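Local atomic coordinates of putative methyl-accepting chemotaxis signal transduction protein (Campylobacter jejuni subsp. jejuni serotype O:2, PDB entry 4XMR), a protein that binds isoleucine in its tandem-PAS sensory domain and probably relays that signal across the membrane as a chemotaxis receptor. Residues E118-N123 with I154-V159; E59-N64 with L83-G88; F178-K183 with S202-A207; L22-S27 with A171-N176. All blocks are in the same frame, centred on the assembly; numbering follows the deposited sequence. Where two conformers were deposited one is given.

Contact 1. Residues E118-N123 with I154-V159; sequences EALKTN and IGVLGV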
loop_
_atom_site.group_PDB
_atom_site.type_symbol
_atom_site.label_atom_id
_atom_site.label_comp_id
_atom_site.label_asym_id
_atom_site.label_seq_id
_atom_site.Cartn_x
_atom_site.Cartn_y
_atom_site.Cartn_z
ATOM N N GLU B 118 6.777 -26.131 2.447
ATOM C CA GLU B 118 6.655 -25.373 3.692
ATOM C C GLU B 118 5.203 -25.080 4.056
ATOM O O GLU B 118 4.849 -25.028 5.232
ATOM C CB GLU B 118 7.489 -24.091 3.644
ATOM C CG GLU B 118 8.986 -24.349 3.596
ATOM C CD GLU B 118 9.469 -25.159 4.786
ATOM O OE1 GLU B 118 9.047 -24.857 5.922
ATOM O OE2 GLU B 118 10.259 -26.104 4.581
ATOM N N ALA B 119 4.355 -24.913 3.044
ATOM C CA ALA B 119 2.939 -24.649 3.279
ATOM C C ALA B 119 2.263 -25.837 3.950
ATOM O O ALA B 119 1.328 -25.665 4.729
ATOM C CB ALA B 119 2.233 -24.336 1.973
ATOM N N LEU B 120 2.744 -27.039 3.642
ATOM C CA LEU B 120 2.186 -28.265 4.206
ATOM C C LEU B 120 2.659 -28.503 5.640
ATOM O O LEU B 120 2.094 -29.336 6.357
ATOM C CB LEU B 120 2.549 -29.470 3.333
ATOM C CG LEU B 120 1.979 -29.472 1.912
ATOM C CD1 LEU B 120 2.529 -30.646 1.124
ATOM C CD2 LEU B 120 0.461 -29.518 1.945
ATOM N N LYS B 121 3.688 -27.771 6.060
ATOM C CA LYS B 121 4.242 -27.930 7.402
ATOM C C LYS B 121 3.665 -26.926 8.381
ATOM O O LYS B 121 3.992 -26.958 9.569
ATOM C CB LYS B 121 5.756 -27.745 7.381
ATOM C CG LYS B 121 6.501 -28.782 6.587
ATOM C CD LYS B 121 7.973 -28.439 6.544
ATOM C CE LYS B 121 8.754 -29.462 5.752
ATOM N NZ LYS B 121 10.183 -29.069 5.667
ATOM N N THR B 122 2.827 -26.022 7.885
ATOM C CA THR B 122 2.314 -24.945 8.723
ATOM C C THR B 122 0.863 -24.584 8.424
ATOM O O THR B 122 0.372 -24.772 7.309
ATOM C CB THR B 122 3.187 -23.673 8.619
ATOM O OG1 THR B 122 2.700 -22.687 9.535
ATOM C CG2 THR B 122 3.148 -23.103 7.205
ATOM N N ASN B 123 0.191 -24.072 9.448
ATOM C CA ASN B 123 -1.149 -23.528 9.328
ATOM C C ASN B 123 -1.076 -22.157 8.687
ATOM O O ASN B 123 -2.079 -21.603 8.246
ATOM C CB ASN B 123 -1.766 -23.381 10.717
ATOM C CG ASN B 123 -2.875 -24.377 10.975
ATOM O OD1 ASN B 123 -3.049 -25.341 10.231
ATOM N ND2 ASN B 123 -3.632 -24.148 12.042
ATOM N N ILE B 154 -6.418 -30.190 -0.287
ATOM C CA ILE B 154 -6.784 -30.059 -1.689
ATOM C C ILE B 154 -5.540 -29.733 -2.518
ATOM O O ILE B 154 -5.347 -30.233 -3.629
ATOM C CB ILE B 154 -7.845 -28.952 -1.880
ATOM C CG1 ILE B 154 -9.126 -29.318 -1.125
ATOM C CG2 ILE B 154 -8.120 -28.692 -3.365
ATOM C CD1 ILE B 154 -9.647 -30.713 -1.437
ATOM N N GLY B 155 -4.678 -28.891 -1.963
ATOM C CA GLY B 155 -3.473 -28.515 -2.658
ATOM C C GLY B 155 -2.872 -27.324 -1.972
ATOM O O GLY B 155 -3.305 -26.946 -0.883
ATOM N N VAL B 156 -1.862 -26.746 -2.602
ATOM C CA VAL B 156 -1.199 -25.577 -2.054
ATOM C C VAL B 156 -1.399 -24.388 -2.992
ATOM O O VAL B 156 -1.033 -24.432 -4.167
ATOM C CB VAL B 156 0.300 -25.823 -1.816
ATOM C CG1 VAL B 156 0.967 -24.539 -1.349
ATOM C CG2 VAL B 156 0.491 -26.950 -0.783
ATOM N N LEU B 157 -2.013 -23.341 -2.457
ATOM C CA LEU B 157 -2.186 -22.080 -3.167
ATOM C C LEU B 157 -0.884 -21.299 -3.152
ATOM O O LEU B 157 -0.225 -21.211 -2.104
ATOM C CB LEU B 157 -3.257 -21.264 -2.464
ATOM C CG LEU B 157 -3.460 -19.834 -2.953
ATOM C CD1 LEU B 157 -4.058 -19.828 -4.358
ATOM C CD2 LEU B 157 -4.348 -19.074 -1.976
ATOM N N GLY B 158 -0.515 -20.718 -4.291
ATOM C CA GLY B 158 0.623 -19.826 -4.359
ATOM C C GLY B 158 0.278 -18.537 -5.080
ATOM O O GLY B 158 -0.496 -18.530 -6.055
ATOM N N VAL B 159 0.842 -17.444 -4.575
ATOM C CA VAL B 159 0.704 -16.120 -5.169
ATOM C C VAL B 159 2.099 -15.531 -5.345
ATOM O O VAL B 159 2.834 -15.392 -4.356
ATOM C CB VAL B 159 -0.154 -15.199 -4.272
ATOM C CG1 VAL B 159 -0.174 -13.776 -4.823
ATOM C CG2 VAL B 159 -1.570 -15.761 -4.120
#

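Contact 2. Residues E59-N64 with L83-G88; sequences ENIINN and LGLNNG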
loop_
_atom_site.group_PDB
_atom_site.type_symbol
_atom_site.label_atom_id
_atom_site.label_comp_id
_atom_site.label_asym_id
_atom_site.label_seq_id
_atom_site.Cartn_x
_atom_site.Cartn_y
_atom_site.Cartn_z
ATOM N N GLU B 59 -11.002 -31.902 -13.687
ATOM C CA GLU B 59 -11.970 -31.141 -14.472
ATOM C C GLU B 59 -12.697 -30.096 -13.621
ATOM O O GLU B 59 -12.830 -28.937 -14.018
ATOM C CB GLU B 59 -12.978 -32.077 -15.144
ATOM C CG GLU B 59 -14.074 -31.354 -15.916
ATOM C CD GLU B 59 -15.012 -32.305 -16.644
ATOM O OE1 GLU B 59 -14.743 -33.525 -16.657
ATOM O OE2 GLU B 59 -16.019 -31.825 -17.204
ATOM N N ASN B 60 -13.175 -30.511 -12.453
ATOM C CA ASN B 60 -13.878 -29.587 -11.574
ATOM C C ASN B 60 -12.961 -28.489 -11.038
ATOM O O ASN B 60 -13.364 -27.333 -10.913
ATOM C CB ASN B 60 -14.560 -30.335 -10.428
ATOM C CG ASN B 60 -15.782 -31.100 -10.885
ATOM O OD1 ASN B 60 -16.276 -30.888 -11.990
ATOM N ND2 ASN B 60 -16.283 -31.985 -10.034
ATOM N N ILE B 61 -11.722 -28.849 -10.733
ATOM C CA ILE B 61 -10.759 -27.857 -10.272
ATOM C C ILE B 61 -10.499 -26.810 -11.360
ATOM O O ILE B 61 -10.558 -25.605 -11.097
ATOM C CB ILE B 61 -9.449 -28.515 -9.807
ATOM C CG1 ILE B 61 -9.691 -29.293 -8.509
ATOM C CG2 ILE B 61 -8.360 -27.464 -9.606
ATOM C CD1 ILE B 61 -8.591 -30.274 -8.152
ATOM N N ILE B 62 -10.242 -27.259 -12.586
ATOM C CA ILE B 62 -10.011 -26.332 -13.692
ATOM C C ILE B 62 -11.205 -25.389 -13.840
ATOM O O ILE B 62 -11.049 -24.167 -13.896
ATOM C CB ILE B 62 -9.799 -27.083 -15.028
ATOM C CG1 ILE B 62 -8.481 -27.863 -15.003
ATOM C CG2 ILE B 62 -9.814 -26.114 -16.204
ATOM C CD1 ILE B 62 -8.367 -28.900 -16.115
ATOM N N ASN B 63 -12.400 -25.964 -13.882
ATOM C CA ASN B 63 -13.595 -25.178 -14.156
ATOM C C ASN B 63 -14.034 -24.252 -13.033
ATOM O O ASN B 63 -14.569 -23.178 -13.294
ATOM C CB ASN B 63 -14.755 -26.086 -14.551
ATOM C CG ASN B 63 -14.535 -26.757 -15.886
ATOM O OD1 ASN B 63 -13.789 -26.261 -16.729
ATOM N ND2 ASN B 63 -15.189 -27.892 -16.089
ATOM N N ASN B 64 -13.810 -24.664 -11.788
ATOM C CA ASN B 64 -14.317 -23.918 -10.646
ATOM C C ASN B 64 -13.265 -23.087 -9.930
ATOM O O ASN B 64 -13.562 -21.987 -9.468
ATOM C CB ASN B 64 -14.996 -24.853 -9.641
ATOM C CG ASN B 64 -16.233 -25.505 -10.207
ATOM O OD1 ASN B 64 -17.260 -24.858 -10.364
ATOM N ND2 ASN B 64 -16.140 -26.791 -10.510
ATOM N N LEU B 83 -2.776 -23.077 -8.020
ATOM C CA LEU B 83 -3.052 -24.143 -7.069
ATOM C C LEU B 83 -2.244 -25.373 -7.452
ATOM O O LEU B 83 -2.460 -25.959 -8.516
ATOM C CB LEU B 83 -4.549 -24.469 -7.036
ATOM C CG LEU B 83 -4.988 -25.538 -6.026
ATOM C CD1 LEU B 83 -4.708 -25.103 -4.588
ATOM C CD2 LEU B 83 -6.464 -25.906 -6.224
ATOM N N GLY B 84 -1.285 -25.735 -6.601
ATOM C CA GLY B 84 -0.501 -26.944 -6.805
ATOM C C GLY B 84 -1.170 -28.160 -6.193
ATOM O O GLY B 84 -1.560 -28.130 -5.042
ATOM N N LEU B 85 -1.275 -29.242 -6.957
ATOM C CA LEU B 85 -1.938 -30.465 -6.482
ATOM C C LEU B 85 -0.937 -31.541 -6.042
ATOM O O LEU B 85 0.221 -31.514 -6.449
ATOM C CB LEU B 85 -2.848 -31.025 -7.583
ATOM C CG LEU B 85 -3.860 -30.037 -8.175
ATOM C CD1 LEU B 85 -4.658 -30.658 -9.317
ATOM C CD2 LEU B 85 -4.796 -29.480 -7.104
ATOM N N ASN B 86 -1.387 -32.503 -5.233
ATOM C CA ASN B 86 -0.505 -33.590 -4.793
ATOM C C ASN B 86 -0.013 -34.473 -5.934
ATOM O O ASN B 86 1.052 -35.085 -5.839
ATOM C CB ASN B 86 -1.155 -34.454 -3.702
ATOM C CG ASN B 86 -0.278 -35.636 -3.289
ATOM O OD1 ASN B 86 0.810 -35.458 -2.734
ATOM N ND2 ASN B 86 -0.749 -36.851 -3.564
ATOM N N ASN B 87 -0.776 -34.539 -7.021
ATOM C CA ASN B 87 -0.331 -35.328 -8.164
ATOM C C ASN B 87 0.755 -34.604 -8.952
ATOM O O ASN B 87 1.265 -35.115 -9.946
ATOM C CB ASN B 87 -1.500 -35.781 -9.052
ATOM C CG ASN B 87 -2.146 -34.642 -9.828
ATOM O OD1 ASN B 87 -1.763 -33.479 -9.710
ATOM N ND2 ASN B 87 -3.134 -34.987 -10.643
ATOM N N GLY B 88 1.098 -33.400 -8.498
ATOM C CA GLY B 88 2.207 -32.665 -9.070
ATOM C C GLY B 88 1.784 -31.646 -10.106
ATOM O O GLY B 88 2.582 -30.808 -10.511
#

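Contact 3. Residues F178-K183 with S202-A207; sequences FLFDQK and SPVLNA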
loop_
_atom_site.group_PDB
_atom_site.type_symbol
_atom_site.label_atom_id
_atom_site.label_comp_id
_atom_site.label_asym_id
_atom_site.label_seq_id
_atom_site.Cartn_x
_atom_site.Cartn_y
_atom_site.Cartn_z
ATOM N N PHE B 178 17.658 1.628 2.383
ATOM C CA PHE B 178 17.884 0.445 1.567
ATOM C C PHE B 178 17.634 -0.819 2.376
ATOM O O PHE B 178 17.530 -0.766 3.595
ATOM C CB PHE B 178 19.270 0.467 0.890
ATOM C CG PHE B 178 20.428 0.771 1.818
ATOM C CD1 PHE B 178 20.746 2.087 2.136
ATOM C CD2 PHE B 178 21.237 -0.243 2.314
ATOM C CE1 PHE B 178 21.821 2.384 2.972
ATOM C CE2 PHE B 178 22.323 0.050 3.146
ATOM C CZ PHE B 178 22.605 1.365 3.466
ATOM N N LEU B 179 17.484 -1.939 1.674
ATOM C CA LEU B 179 17.179 -3.225 2.285
ATOM C C LEU B 179 18.192 -4.274 1.878
ATOM O O LEU B 179 18.557 -4.355 0.707
ATOM C CB LEU B 179 15.813 -3.739 1.823
ATOM C CG LEU B 179 14.544 -2.967 2.118
ATOM C CD1 LEU B 179 13.357 -3.778 1.585
ATOM C CD2 LEU B 179 14.401 -2.701 3.608
ATOM N N PHE B 180 18.598 -5.100 2.841
ATOM C CA PHE B 180 19.338 -6.323 2.561
ATOM C C PHE B 180 18.421 -7.515 2.751
ATOM O O PHE B 180 17.535 -7.494 3.603
ATOM C CB PHE B 180 20.518 -6.483 3.521
ATOM C CG PHE B 180 21.574 -5.436 3.369
ATOM C CD1 PHE B 180 22.579 -5.592 2.431
ATOM C CD2 PHE B 180 21.569 -4.311 4.179
ATOM C CE1 PHE B 180 23.558 -4.635 2.285
ATOM C CE2 PHE B 180 22.547 -3.351 4.042
ATOM C CZ PHE B 180 23.545 -3.516 3.098
ATOM N N ASP B 181 18.641 -8.561 1.965
ATOM C CA ASP B 181 17.880 -9.784 2.149
ATOM C C ASP B 181 18.454 -10.643 3.272
ATOM O O ASP B 181 19.379 -10.230 3.977
ATOM C CB ASP B 181 17.743 -10.564 0.834
ATOM C CG ASP B 181 19.074 -11.080 0.297
ATOM O OD1 ASP B 181 20.058 -11.196 1.062
ATOM O OD2 ASP B 181 19.121 -11.400 -0.907
ATOM N N GLN B 182 17.894 -11.834 3.426
ATOM C CA GLN B 182 18.239 -12.737 4.511
ATOM C C GLN B 182 19.688 -13.223 4.452
ATOM O O GLN B 182 20.238 -13.669 5.458
ATOM C CB GLN B 182 17.272 -13.927 4.520
ATOM C CG GLN B 182 17.287 -14.795 3.253
ATOM C CD GLN B 182 16.728 -14.106 2.003
ATOM O OE1 GLN B 182 15.813 -13.271 2.074
ATOM N NE2 GLN B 182 17.289 -14.458 0.848
ATOM N N LYS B 183 20.299 -13.142 3.274
ATOM C CA LYS B 183 21.692 -13.540 3.105
ATOM C C LYS B 183 22.626 -12.332 3.138
ATOM O O LYS B 183 23.796 -12.426 2.751
ATOM C CB LYS B 183 21.872 -14.321 1.805
ATOM C CG LYS B 183 21.103 -15.633 1.785
ATOM C CD LYS B 183 21.412 -16.454 3.033
ATOM C CE LYS B 183 20.419 -17.591 3.229
ATOM N NZ LYS B 183 20.573 -18.653 2.199
ATOM N N SER B 202 30.003 -4.263 2.998
ATOM C CA SER B 202 30.634 -4.788 4.206
ATOM C C SER B 202 30.755 -3.759 5.347
ATOM O O SER B 202 30.415 -4.073 6.490
ATOM C CB SER B 202 31.994 -5.424 3.886
ATOM O OG SER B 202 31.843 -6.558 3.048
ATOM N N PRO B 203 31.227 -2.532 5.050
ATOM C CA PRO B 203 31.354 -1.587 6.166
ATOM C C PRO B 203 30.047 -1.317 6.923
ATOM O O PRO B 203 30.055 -1.314 8.153
ATOM C CB PRO B 203 31.872 -0.319 5.486
ATOM C CG PRO B 203 32.637 -0.826 4.317
ATOM C CD PRO B 203 31.807 -1.968 3.813
ATOM N N VAL B 204 28.938 -1.125 6.217
ATOM C CA VAL B 204 27.688 -0.850 6.920
ATOM C C VAL B 204 27.203 -2.080 7.693
ATOM O O VAL B 204 26.761 -1.967 8.839
ATOM C CB VAL B 204 26.591 -0.253 5.999
ATOM C CG1 VAL B 204 26.066 -1.284 5.026
ATOM C CG2 VAL B 204 25.463 0.343 6.846
ATOM N N LEU B 205 27.324 -3.259 7.091
ATOM C CA LEU B 205 26.868 -4.482 7.733
ATOM C C LEU B 205 27.694 -4.822 8.970
ATOM O O LEU B 205 27.145 -5.239 9.990
ATOM C CB LEU B 205 26.884 -5.646 6.736
ATOM C CG LEU B 205 25.856 -5.588 5.610
ATOM C CD1 LEU B 205 26.148 -6.637 4.552
ATOM C CD2 LEU B 205 24.475 -5.787 6.194
ATOM N N ASN B 206 29.010 -4.647 8.876
ATOM C CA ASN B 206 29.890 -4.906 10.013
ATOM C C ASN B 206 29.574 -3.972 11.172
ATOM O O ASN B 206 29.567 -4.381 12.334
ATOM C CB ASN B 206 31.358 -4.763 9.607
ATOM C CG ASN B 206 31.828 -5.885 8.698
ATOM O OD1 ASN B 206 31.208 -6.949 8.634
ATOM N ND2 ASN B 206 32.925 -5.651 7.984
ATOM N N ALA B 207 29.304 -2.712 10.856
ATOM C CA ALA B 207 28.996 -1.752 11.900
ATOM C C ALA B 207 27.637 -2.065 12.523
ATOM O O ALA B 207 27.471 -1.992 13.737
ATOM C CB ALA B 207 29.038 -0.343 11.357
#

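Contact 4. Residues L22-S27 with A171-N176; sequences LKVTQS and AKTPGN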
loop_
_atom_site.group_PDB
_atom_site.type_symbol
_atom_site.label_atom_id
_atom_site.label_comp_id
_atom_site.label_asym_id
_atom_site.label_seq_id
_atom_site.Cartn_x
_atom_site.Cartn_y
_atom_site.Cartn_z
ATOM N N LEU B 22 13.886 5.939 8.530
ATOM C CA LEU B 22 14.096 4.502 8.558
ATOM C C LEU B 22 12.786 3.770 8.854
ATOM O O LEU B 22 12.472 2.756 8.211
ATOM C CB LEU B 22 15.180 4.142 9.578
ATOM C CG LEU B 22 15.486 2.648 9.698
ATOM C CD1 LEU B 22 15.917 2.053 8.360
ATOM C CD2 LEU B 22 16.576 2.434 10.751
ATOM N N LYS B 23 12.003 4.301 9.791
ATOM C CA LYS B 23 10.731 3.681 10.146
ATOM C C LYS B 23 9.745 3.708 8.972
ATOM O O LYS B 23 8.963 2.773 8.808
ATOM C CB LYS B 23 10.117 4.314 11.397
ATOM C CG LYS B 23 8.890 3.541 11.910
ATOM C CD LYS B 23 8.412 3.990 13.271
ATOM C CE LYS B 23 7.169 3.210 13.679
ATOM N NZ LYS B 23 7.393 1.731 13.645
ATOM N N VAL B 24 9.787 4.750 8.140
ATOM C CA VAL B 24 8.934 4.752 6.945
ATOM C C VAL B 24 9.286 3.575 6.033
ATOM O O VAL B 24 8.391 2.927 5.466
ATOM C CB VAL B 24 9.048 6.081 6.172
ATOM C CG1 VAL B 24 8.318 5.991 4.825
ATOM C CG2 VAL B 24 8.494 7.226 7.004
ATOM N N THR B 25 10.575 3.290 5.874
ATOM C CA THR B 25 10.972 2.147 5.062
ATOM C C THR B 25 10.573 0.829 5.735
ATOM O O THR B 25 10.105 -0.093 5.060
ATOM C CB THR B 25 12.469 2.224 4.680
ATOM O OG1 THR B 25 12.631 3.246 3.689
ATOM C CG2 THR B 25 12.992 0.907 4.123
ATOM N N GLN B 26 10.726 0.745 7.053
ATOM C CA GLN B 26 10.217 -0.414 7.781
ATOM C C GLN B 26 8.719 -0.626 7.529
ATOM O O GLN B 26 8.290 -1.740 7.229
ATOM C CB GLN B 26 10.505 -0.278 9.282
ATOM C CG GLN B 26 9.904 -1.397 10.113
ATOM C CD GLN B 26 10.119 -1.193 11.593
ATOM O OE1 GLN B 26 11.027 -0.480 12.006
ATOM N NE2 GLN B 26 9.278 -1.820 12.402
ATOM N N SER B 27 7.945 0.450 7.639
ATOM C CA SER B 27 6.509 0.381 7.399
ATOM C C SER B 27 6.183 -0.081 5.981
ATOM O O SER B 27 5.217 -0.813 5.760
ATOM C CB SER B 27 5.852 1.737 7.668
ATOM O OG SER B 27 5.916 2.068 9.049
ATOM N N ALA B 171 12.121 2.579 -3.256
ATOM C CA ALA B 171 12.777 3.659 -3.988
ATOM C C ALA B 171 12.052 5.002 -3.879
ATOM O O ALA B 171 12.670 6.062 -4.012
ATOM C CB ALA B 171 12.967 3.270 -5.445
ATOM N N LYS B 172 10.752 4.964 -3.620
ATOM C CA LYS B 172 9.968 6.193 -3.531
ATOM C C LYS B 172 10.003 6.822 -2.147
ATOM O O LYS B 172 9.562 7.949 -1.962
ATOM C CB LYS B 172 8.511 5.927 -3.934
ATOM C CG LYS B 172 8.299 5.646 -5.416
ATOM C CD LYS B 172 6.816 5.429 -5.712
ATOM C CE LYS B 172 6.553 5.265 -7.201
ATOM N NZ LYS B 172 6.870 6.507 -7.960
ATOM N N THR B 173 10.516 6.089 -1.169
ATOM C CA THR B 173 10.529 6.609 0.191
ATOM C C THR B 173 11.589 7.695 0.365
ATOM O O THR B 173 12.636 7.654 -0.278
ATOM C CB THR B 173 10.820 5.504 1.230
ATOM O OG1 THR B 173 12.145 4.983 1.035
ATOM C CG2 THR B 173 9.779 4.380 1.154
ATOM N N PRO B 174 11.329 8.660 1.252
ATOM C CA PRO B 174 12.379 9.636 1.583
ATOM C C PRO B 174 13.582 8.990 2.266
ATOM O O PRO B 174 13.515 7.862 2.765
ATOM C CB PRO B 174 11.683 10.577 2.566
ATOM C CG PRO B 174 10.564 9.737 3.154
ATOM C CD PRO B 174 10.099 8.864 2.034
ATOM N N GLY B 175 14.690 9.718 2.289
ATOM C CA GLY B 175 15.884 9.240 2.954
ATOM C C GLY B 175 16.677 8.254 2.123
ATOM O O GLY B 175 16.144 7.575 1.227
ATOM N N ASN B 176 17.966 8.161 2.442
ATOM C CA ASN B 176 18.841 7.210 1.789
ATOM C C ASN B 176 18.687 5.852 2.457
ATOM O O ASN B 176 19.570 5.402 3.217
ATOM C CB ASN B 176 20.282 7.686 1.856
ATOM C CG ASN B 176 21.214 6.788 1.089
ATOM O OD1 ASN B 176 20.910 6.372 -0.036
ATOM N ND2 ASN B 176 22.358 6.476 1.687
HETATM O O HOH W 1 11.987 5.900 4.187
#

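Contact 1. Residues E118-N123 with I154-V159
V156 receives the end of helix 114-120 on its two methyl groups, which meet two successive residues, A119 and L120. E118, one position earlier, pairs with K121 instead, in a salt bridge with K121 NZ 3.2 Å from E118 OE2, on the syn side but tilted 34° out of the carboxylate plane. A119 aims its only side-chain carbon at the strand, and its CB rests 3.6 Å from V156 CG1. Helix 114-120 lies here on the antiparallel sheet of the first PDC sensor domain (Cache clan), in which I154 and G155, just before V156, form a classic beta bulge opposite I147. The small A119 allows the alpha carbons of A119 and V156 to be 6.8 Å apart. W115, on the same helix, also touches V156 and belongs to the isoleucine pocket. L120 starts off to one side, but CD2 swings back to lie 3.7 Å from V156 CG2. The valine can serve both neighbours because CG1 is anti to its backbone N (chi1 175°), which sends CG2 to the other side, toward L120. After K121, whose N is 3.1 Å from E118 O, the chain leaves the helix, and T122 OG1 hydrogen-bonds to D124 N.

Contact 2. Residues E59-N64 with L83-G88
L83 and I61 begin the contact between strand 80-84 and helix 58-76, their side chains crossing at about a right angle with L83 CD2 4.2 Å from I61 CG2. The leucine holds CG anti to its backbone N (chi1 -177°), and one of its methyls is thereby brought to the branch methyl of the isoleucine. Two residues on, past G84, L85 points to the same helix and meets I61 tip to tip: CD2 of L85 is 4.0 Å from I61 CD1, and CD1 of L85 lies almost as near to that methyl. I61 thus divides its two ends between the leucines, CG2 for L83 and CD1 for L85, in a wholly apolar and buried patch that L91 of strand 90-94 extends. The pattern belongs to a beta hairpin covered by a helix, here in the ligand-binding, PAS-like module: strands 80-84 and 90-94 are antiparallel neighbours, and the link between them opens with a type I turn from L85 to G88. N86 occupies the second position of that turn, and its OD1 accepts a hydrogen bond from K111 NZ. N87 follows, with OD1 bonded to the backbone N of K89 and ND2 only weakly to E58 at the helix start. G88 closes the turn, its N 2.9 Å from L85 O, at a positive phi of 97° that glycine adopts without strain. On the helix, N60 O takes two donors from opposite faces of its plane, the backbone N of N64 at 2.8 Å and N64 ND2 at 2.9 Å.

Contact 3. Residues F178-K183 with S202-A207
The second sheet of the tandem-PAS sensor has the strand order 2-1-5-4-3 of a PAS module, and here its strand 177-180 presents F178 and F180 to V204 and L205 of helix 202-211. Helix and strand axes are set 75° apart and approach to 11.8 Å, a gap spanned by the two rings together with V204 and L205. Both phenylalanines point to the helix because they stand two residues apart in the strand, and CZ of F180 lies in the plane of the F178 ring, at its edge. L205 comes from the helix toward the ring of F180: its CD2 sits squarely over one face, 3.8 Å from the ring centroid and 10° off the normal, a CH-pi contact. V204 reaches both rings with a single methyl. Its CG1, placed between the backbone N and the carbonyl carbon (chi1 71°), is 3.9 Å from F180 CZ and, more loosely, 4.4 Å from F178 CE2, where it meets the ring edge. H201, just ahead of the helix, adds an edge-to-face stack with F180. Beyond the strand the chain bends through an Asx turn in which D181 OD1, which also bonds the backbone N of K185, accepts from the N of K183 at 3.0 Å, approached from above the carboxylate plane.

Contact 4. Residues L22-S27 with A171-N176
T173, V24 and T25 bury most of this contact, in which the loop after helix 163-171 lies against the long helix 9-48. T173 faces the helix with both of its branches. Its CG2 rests 4.3 Å from V24 CG1, while its hydroxyl, held between the backbone N and the carbonyl carbon (chi1 64°), comes to the neighbouring T25, with T173 OG1 3.2 Å from T25 OG1. Each hydroxyl has a firmer partner elsewhere: T173 OG1 bonds the carbonyl of V170, near the end of helix 163-171, and T25 OG1 bonds T177 OG1 at the start of the next strand. The two threonine side chains cross at about a right angle. T25 is further tied to the loop by one water. Its hydroxyl donates to that water, 2.8 Å from OG1, and the water donates in turn to the carbonyl of P174, 2.9 Å from its O, so the water links the P174 carbonyl to the helix. V24, one residue earlier, supplies the apolar side of the joint. Besides T173 it meets the proline ring, with V24 CG1 4.4 Å from P174 CD. The same two residues also take part in the contact between subunits, since V24 packs on P174 of the second subunit and P174 on V24 of that subunit. A long N-terminal helix running beside both modules, fastened here to the segment that joins one module to the other, is the layout of the tandem-PAS sensory domains of the Cache clan.

Overall arrangement
The four contacts fall into two pairs, one in each module of the sensor. Contacts 1 and 2 have centres 14 Å apart and share a sheet: V156 O of contact 1 lies 2.8 Å from G84 N of contact 2, probably a hydrogen bond, and the side chains of V156 and L83 are each about 9 Å from the bound isoleucine. Contacts 3 and 4, with centres 16 Å apart, touch where L179 CD2 packs 3.9 Å from T25 CG2. The pairs lie on opposite sides of the chain's centre, about 31 Å separating the centres of contacts 1 and 3. Contacts 1 and 2 are nested inside the loop that contact 4 closes, and helix 9-48, which carries T25, also touches L157 and V159.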